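Local coordinates for protein transcription regulator (Lactobacillus plantarum WCFS1, PDB 3CLK) that probably regulates transcription as a dimer, its periplasmic-binding-protein-like region likely sensing a small effector molecule, as in LacI-type repressors, at residues T60-P65 with L81-S86; Q115-L120 with K149-A154. All coordinates share one frame; numbering follows the deposited sequence.

In the fold
The chain folds into two alpha/beta lobes, each built on its own largely parallel sheet, as in periplasmic binding proteins. Contact 1 joins two helices against the sheet that contains strand 68-72; contact 2 joins two helices beside the sheet that contains strand 188-191. Their centres are 41 Å apart and their nearest atoms about 26 Å, so neither touches the other; on opposite sides of the chain's centre, the centre of contact 1 lies 25 Å and that of contact 2 18 Å from it. In relatives the effector sits in the cleft between the lobes. Segment 60-65 of contact 1 also reaches the second subunit, through T60 and R64, whereas no other chain of the dimer touches contact 2.

Contact 1 (T60-P65 with L81-S86); sequences TAIERP and LQLLQS
I62 and L84 have the closest alpha carbons of the two segments, 8.3 Å from CA to CA, a spacing at which the helices meet through side chains and not backbone. The helices, 53-63 and 78-86, belong to successive beta-alpha-beta crossovers of a Rossmann-like lobe: the first leads into strand 68-72 and the second leaves it for strand 91-94. Both lie against the same strand, since I62 and L84 each touch I69.

I62 carries the contact from its side. Its CB is directed at the other helix, and the extended second torsion (chi2 173°) carries CD1 outward to the end of a straight arm. That methyl group is met by two leucines in turn: I62 CD1 lies 4.2 Å from L83 CD1 and 4.4 Å from L84 CD1. The two leucine methyls, L83 CD1 and L84 CD1, are 6.0 Å apart, and I62 CD1 sits at the corner between them. The side chains of I62 and L83 point opposite ways as they pass, and their closest approach is between the two CD1 methyls. Only 85 Å² is buried in all and no hydrogen bond crosses, which marks a light apolar touch; L84 also packs on L71 of strand 68-72, on L76 and on Y91.

Beyond I62 the chain reaches the second subunit, where R64 NH2 hydrogen-bonds E63 O of that subunit. The other helix closes its last turn with a side-chain bond: S86 OG donates to Q82 O at 2.9 Å, with a C=O...OG angle of 149° and the hydroxyl tilted 31° from the carbonyl plane.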
loop_
_atom_site.group_PDB
_atom_site.type_symbol
_atom_site.label_atom_id
_atom_site.label_comp_id
_atom_site.label_asym_id
_atom_site.label_seq_id
_atom_site.Cartn_x
_atom_site.Cartn_y
_atom_site.Cartn_z
ATOM N N THR B 60 0.583 7.437 23.455
ATOM C CA THR B 60 1.072 8.486 22.570
ATOM C C THR B 60 -0.090 9.329 22.058
ATOM O O THR B 60 0.063 10.526 21.818
ATOM C CB THR B 60 1.825 7.909 21.354
ATOM O OG1 THR B 60 2.970 7.172 21.799
ATOM C CG2 THR B 60 2.280 9.037 20.432
ATOM N N ALA B 61 -1.252 8.702 21.896
ATOM C CA ALA B 61 -2.438 9.401 21.404
ATOM C C ALA B 61 -3.175 10.138 22.520
ATOM O O ALA B 61 -3.658 11.257 22.331
ATOM C CB ALA B 61 -3.381 8.412 20.726
ATOM N N ILE B 62 -3.257 9.500 23.681
ATOM C CA ILE B 62 -3.942 10.074 24.833
ATOM C C ILE B 62 -3.088 11.112 25.557
ATOM O O ILE B 62 -3.590 12.161 25.957
ATOM C CB ILE B 62 -4.333 8.969 25.830
ATOM C CG1 ILE B 62 -5.201 7.927 25.122
ATOM C CG2 ILE B 62 -5.073 9.574 27.016
ATOM C CD1 ILE B 62 -5.509 6.710 25.962
ATOM N N GLU B 63 -1.802 10.812 25.725
ATOM C CA GLU B 63 -0.887 11.727 26.401
ATOM C C GLU B 63 -1.154 13.145 25.906
ATOM O O GLU B 63 -1.312 14.071 26.699
ATOM C CB GLU B 63 0.572 11.348 26.110
ATOM C CG GLU B 63 1.446 11.196 27.354
ATOM C CD GLU B 63 1.608 9.749 27.795
ATOM O OE1 GLU B 63 2.389 9.012 27.152
ATOM O OE2 GLU B 63 0.950 9.347 28.779
ATOM N N ARG B 64 -1.213 13.301 24.586
ATOM C CA ARG B 64 -1.470 14.602 23.986
ATOM C C ARG B 64 -2.973 14.748 23.762
ATOM O O ARG B 64 -3.653 13.800 23.368
ATOM C CB ARG B 64 -0.733 14.729 22.651
ATOM C CG ARG B 64 -0.586 16.163 22.157
ATOM C CD ARG B 64 0.481 16.916 22.947
ATOM N NE ARG B 64 0.548 18.329 22.579
ATOM C CZ ARG B 64 0.029 19.315 23.304
ATOM N NH1 ARG B 64 -0.595 19.049 24.443
ATOM N NH2 ARG B 64 0.129 20.569 22.885
ATOM N N PRO B 65 -3.512 15.945 24.013
ATOM C CA PRO B 65 -4.944 16.208 23.840
ATOM C C PRO B 65 -5.500 15.866 22.456
ATOM O O PRO B 65 -5.099 16.452 21.453
ATOM C CB PRO B 65 -5.056 17.700 24.146
ATOM C CG PRO B 65 -3.957 17.918 25.143
ATOM C CD PRO B 65 -2.821 17.134 24.537
ATOM N N LEU B 81 -7.097 -2.501 26.174
ATOM C CA LEU B 81 -8.465 -2.094 25.887
ATOM C C LEU B 81 -9.069 -1.376 27.092
ATOM O O LEU B 81 -9.710 -0.335 26.936
ATOM C CB LEU B 81 -9.320 -3.309 25.530
ATOM C CG LEU B 81 -10.829 -3.076 25.372
ATOM C CD1 LEU B 81 -11.097 -1.963 24.369
ATOM C CD2 LEU B 81 -11.485 -4.372 24.921
ATOM N N GLN B 82 -8.875 -1.929 28.290
ATOM C CA GLN B 82 -9.403 -1.284 29.493
ATOM C C GLN B 82 -8.679 0.051 29.636
ATOM O O GLN B 82 -9.225 1.021 30.154
ATOM C CB GLN B 82 -9.160 -2.142 30.742
ATOM C CG GLN B 82 -7.706 -2.512 30.972
ATOM C CD GLN B 82 -7.349 -2.647 32.443
ATOM O OE1 GLN B 82 -7.993 -3.386 33.191
ATOM N NE2 GLN B 82 -6.311 -1.931 32.864
ATOM N N LEU B 83 -7.442 0.088 29.158
ATOM C CA LEU B 83 -6.644 1.299 29.217
ATOM C C LEU B 83 -7.305 2.406 28.389
ATOM O O LEU B 83 -7.524 3.512 28.879
ATOM C CB LEU B 83 -5.233 1.011 28.707
ATOM C CG LEU B 83 -4.204 2.143 28.695
ATOM C CD1 LEU B 83 -4.376 2.997 27.453
ATOM C CD2 LEU B 83 -4.345 2.973 29.968
ATOM N N LEU B 84 -7.621 2.102 27.135
ATOM C CA LEU B 84 -8.264 3.074 26.259
ATOM C C LEU B 84 -9.646 3.430 26.795
ATOM O O LEU B 84 -10.081 4.573 26.702
ATOM C CB LEU B 84 -8.399 2.509 24.838
ATOM C CG LEU B 84 -9.229 3.309 23.825
ATOM C CD1 LEU B 84 -8.648 4.703 23.637
ATOM C CD2 LEU B 84 -9.260 2.559 22.499
ATOM N N GLN B 85 -10.334 2.445 27.358
ATOM C CA GLN B 85 -11.667 2.675 27.891
ATOM C C GLN B 85 -11.666 3.531 29.154
ATOM O O GLN B 85 -12.665 4.176 29.466
ATOM C CB GLN B 85 -12.363 1.340 28.162
ATOM C CG GLN B 85 -12.677 0.545 26.901
ATOM C CD GLN B 85 -13.751 -0.504 27.120
ATOM O OE1 GLN B 85 -14.089 -1.268 26.213
ATOM N NE2 GLN B 85 -14.302 -0.538 28.325
ATOM N N SER B 86 -10.545 3.549 29.868
ATOM C CA SER B 86 -10.439 4.332 31.097
ATOM C C SER B 86 -10.012 5.773 30.853
ATOM O O SER B 86 -10.202 6.634 31.714
ATOM C CB SER B 86 -9.447 3.678 32.058
ATOM O OG SER B 86 -9.946 2.441 32.528
#

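Contact 2 (Q115-L120 with K149-A154); sequences QATNLL and KALKEA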
loop_
_atom_site.group_PDB
_atom_site.type_symbol
_atom_site.label_atom_id
_atom_site.label_comp_id
_atom_site.label_asym_id
_atom_site.label_seq_id
_atom_site.Cartn_x
_atom_site.Cartn_y
_atom_site.Cartn_z
ATOM N N GLN B 115 -21.153 -13.855 0.397
ATOM C CA GLN B 115 -21.237 -13.298 -0.953
ATOM C C GLN B 115 -20.115 -13.771 -1.882
ATOM O O GLN B 115 -20.351 -14.068 -3.054
ATOM C CB GLN B 115 -21.248 -11.772 -0.893
ATOM C CG GLN B 115 -22.599 -11.203 -0.475
ATOM C CD GLN B 115 -22.670 -9.699 -0.632
ATOM O OE1 GLN B 115 -22.335 -9.155 -1.683
ATOM N NE2 GLN B 115 -23.123 -9.020 0.410
ATOM N N ALA B 116 -18.900 -13.844 -1.357
ATOM C CA ALA B 116 -17.755 -14.290 -2.149
ATOM C C ALA B 116 -17.989 -15.702 -2.679
ATOM O O ALA B 116 -17.752 -15.998 -3.857
ATOM C CB ALA B 116 -16.480 -14.258 -1.287
ATOM N N THR B 117 -18.459 -16.568 -1.792
ATOM C CA THR B 117 -18.711 -17.955 -2.135
ATOM C C THR B 117 -19.888 -18.125 -3.092
ATOM O O THR B 117 -19.798 -18.884 -4.059
ATOM C CB THR B 117 -18.945 -18.783 -0.859
ATOM O OG1 THR B 117 -17.863 -18.554 0.054
ATOM C CG2 THR B 117 -19.011 -20.264 -1.192
ATOM N N ASN B 118 -20.986 -17.424 -2.831
ATOM C CA ASN B 118 -22.150 -17.523 -3.708
ATOM C C ASN B 118 -21.837 -17.002 -5.102
ATOM O O ASN B 118 -22.411 -17.470 -6.087
ATOM C CB ASN B 118 -23.341 -16.761 -3.119
ATOM C CG ASN B 118 -24.109 -17.588 -2.106
ATOM O OD1 ASN B 118 -24.888 -17.057 -1.308
ATOM N ND2 ASN B 118 -23.905 -18.901 -2.144
ATOM N N LEU B 119 -20.930 -16.033 -5.190
ATOM C CA LEU B 119 -20.553 -15.480 -6.486
ATOM C C LEU B 119 -20.040 -16.617 -7.378
ATOM O O LEU B 119 -20.373 -16.686 -8.569
ATOM C CB LEU B 119 -19.478 -14.398 -6.309
ATOM C CG LEU B 119 -19.149 -13.506 -7.517
ATOM C CD1 LEU B 119 -18.395 -12.264 -7.055
ATOM C CD2 LEU B 119 -18.334 -14.293 -8.543
ATOM N N LEU B 120 -19.237 -17.512 -6.806
ATOM C CA LEU B 120 -18.706 -18.646 -7.563
ATOM C C LEU B 120 -19.797 -19.702 -7.767
ATOM O O LEU B 120 -19.927 -20.268 -8.854
ATOM C CB LEU B 120 -17.501 -19.267 -6.835
ATOM C CG LEU B 120 -16.239 -18.392 -6.739
ATOM C CD1 LEU B 120 -15.198 -19.046 -5.831
ATOM C CD2 LEU B 120 -15.667 -18.187 -8.127
ATOM N N LYS B 149 -21.697 -21.493 5.252
ATOM C CA LYS B 149 -23.139 -21.334 5.128
ATOM C C LYS B 149 -23.509 -21.398 3.644
ATOM O O LYS B 149 -24.441 -22.102 3.259
ATOM C CB LYS B 149 -23.582 -19.990 5.714
ATOM C CG LYS B 149 -25.083 -19.724 5.578
ATOM C CD LYS B 149 -25.542 -18.536 6.413
ATOM C CE LYS B 149 -24.922 -17.219 5.955
ATOM N NZ LYS B 149 -25.436 -16.053 6.746
ATOM N N ALA B 150 -22.764 -20.666 2.819
ATOM C CA ALA B 150 -23.005 -20.642 1.379
ATOM C C ALA B 150 -22.936 -22.052 0.822
ATOM O O ALA B 150 -23.768 -22.446 0.001
ATOM C CB ALA B 150 -21.981 -19.751 0.683
ATOM N N LEU B 151 -21.954 -22.818 1.283
ATOM C CA LEU B 151 -21.785 -24.193 0.829
ATOM C C LEU B 151 -22.958 -25.072 1.252
ATOM O O LEU B 151 -23.471 -25.867 0.459
ATOM C CB LEU B 151 -20.482 -24.783 1.379
ATOM C CG LEU B 151 -19.177 -24.164 0.864
ATOM C CD1 LEU B 151 -18.004 -25.050 1.269
ATOM C CD2 LEU B 151 -19.226 -24.028 -0.651
ATOM N N LYS B 152 -23.380 -24.930 2.505
ATOM C CA LYS B 152 -24.491 -25.719 3.013
ATOM C C LYS B 152 -25.797 -25.405 2.293
ATOM O O LYS B 152 -26.573 -26.307 1.990
ATOM C CB LYS B 152 -24.654 -25.497 4.518
ATOM C CG LYS B 152 -23.582 -26.192 5.344
ATOM C CD LYS B 152 -23.695 -27.711 5.226
ATOM C CE LYS B 152 -22.540 -28.426 5.927
ATOM N NZ LYS B 152 -22.396 -28.019 7.351
ATOM N N GLU B 153 -26.042 -24.127 2.022
ATOM C CA GLU B 153 -27.258 -23.728 1.328
ATOM C C GLU B 153 -27.251 -24.230 -0.120
ATOM O O GLU B 153 -28.301 -24.333 -0.763
ATOM C CB GLU B 153 -27.415 -22.210 1.376
ATOM C CG GLU B 153 -27.774 -21.678 2.766
ATOM C CD GLU B 153 -28.031 -20.188 2.773
ATOM O OE1 GLU B 153 -28.300 -19.625 1.695
ATOM O OE2 GLU B 153 -27.985 -19.573 3.859
ATOM N N ALA B 154 -26.063 -24.557 -0.622
ATOM C CA ALA B 154 -25.912 -25.071 -1.979
ATOM C C ALA B 154 -25.767 -26.585 -1.892
ATOM O O ALA B 154 -25.535 -27.259 -2.896
ATOM C CB ALA B 154 -24.674 -24.465 -2.642
HETATM O O HOH W 1 -25.322 -21.089 -1.628
HETATM O O HOH W 2 -27.575 -19.246 -0.977
#
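T117 and A150 meet CB to CB at 3.5 Å, a close approach that the small alanine makes possible. The helix segments 115-120 and 149-153 run in broadly the same direction, 39° apart, and N118 and A150 have the nearest alpha carbons, with 6.0 Å from CA to CA. This is the side-by-side packing of two helices in the second alpha/beta lobe of a periplasmic-binding-protein-like fold.

T117 can be followed atom by atom. Its CB points at the other helix and rests on the A150 methyl. With OG1 beside the backbone N (chi1 -52°), CG2 falls anti to that N and reaches across the gap: it too presses on A150 CB, and it touches L151 CD2 at 3.8 Å, where the side chains of T117 and L151 lie nearly perpendicular. The remaining branch, OG1, is turned back to its own helix and bonds G113 O, one turn earlier, so the hydroxyl is satisfied without taking part in the contact.

N118 packs on the same methyl, its ND2 3.5 Å from A150 CB. That amide nitrogen also donates to water 1 at 2.7 Å from N118 ND2, and water 1 in turn donates to A150 O, 2.6 Å from the water oxygen. No direct hydrogen bond crosses, and this bridge is the stronger of two water-mediated links between the segments. In the weaker one, water 2 donates to E153 OE1 and only weakly to N118 OD1.

Beyond the T117, A150 and L151 contact, K149 NZ makes a salt bridge with E110 OE2 and K149 a cation-pi contact with Y114, tying the helices together again, while A116, T117 and L120 seat helix 109-121 on I190 of strand 188-191, and A116, L119 and L120 reach V218 of strand 216-219.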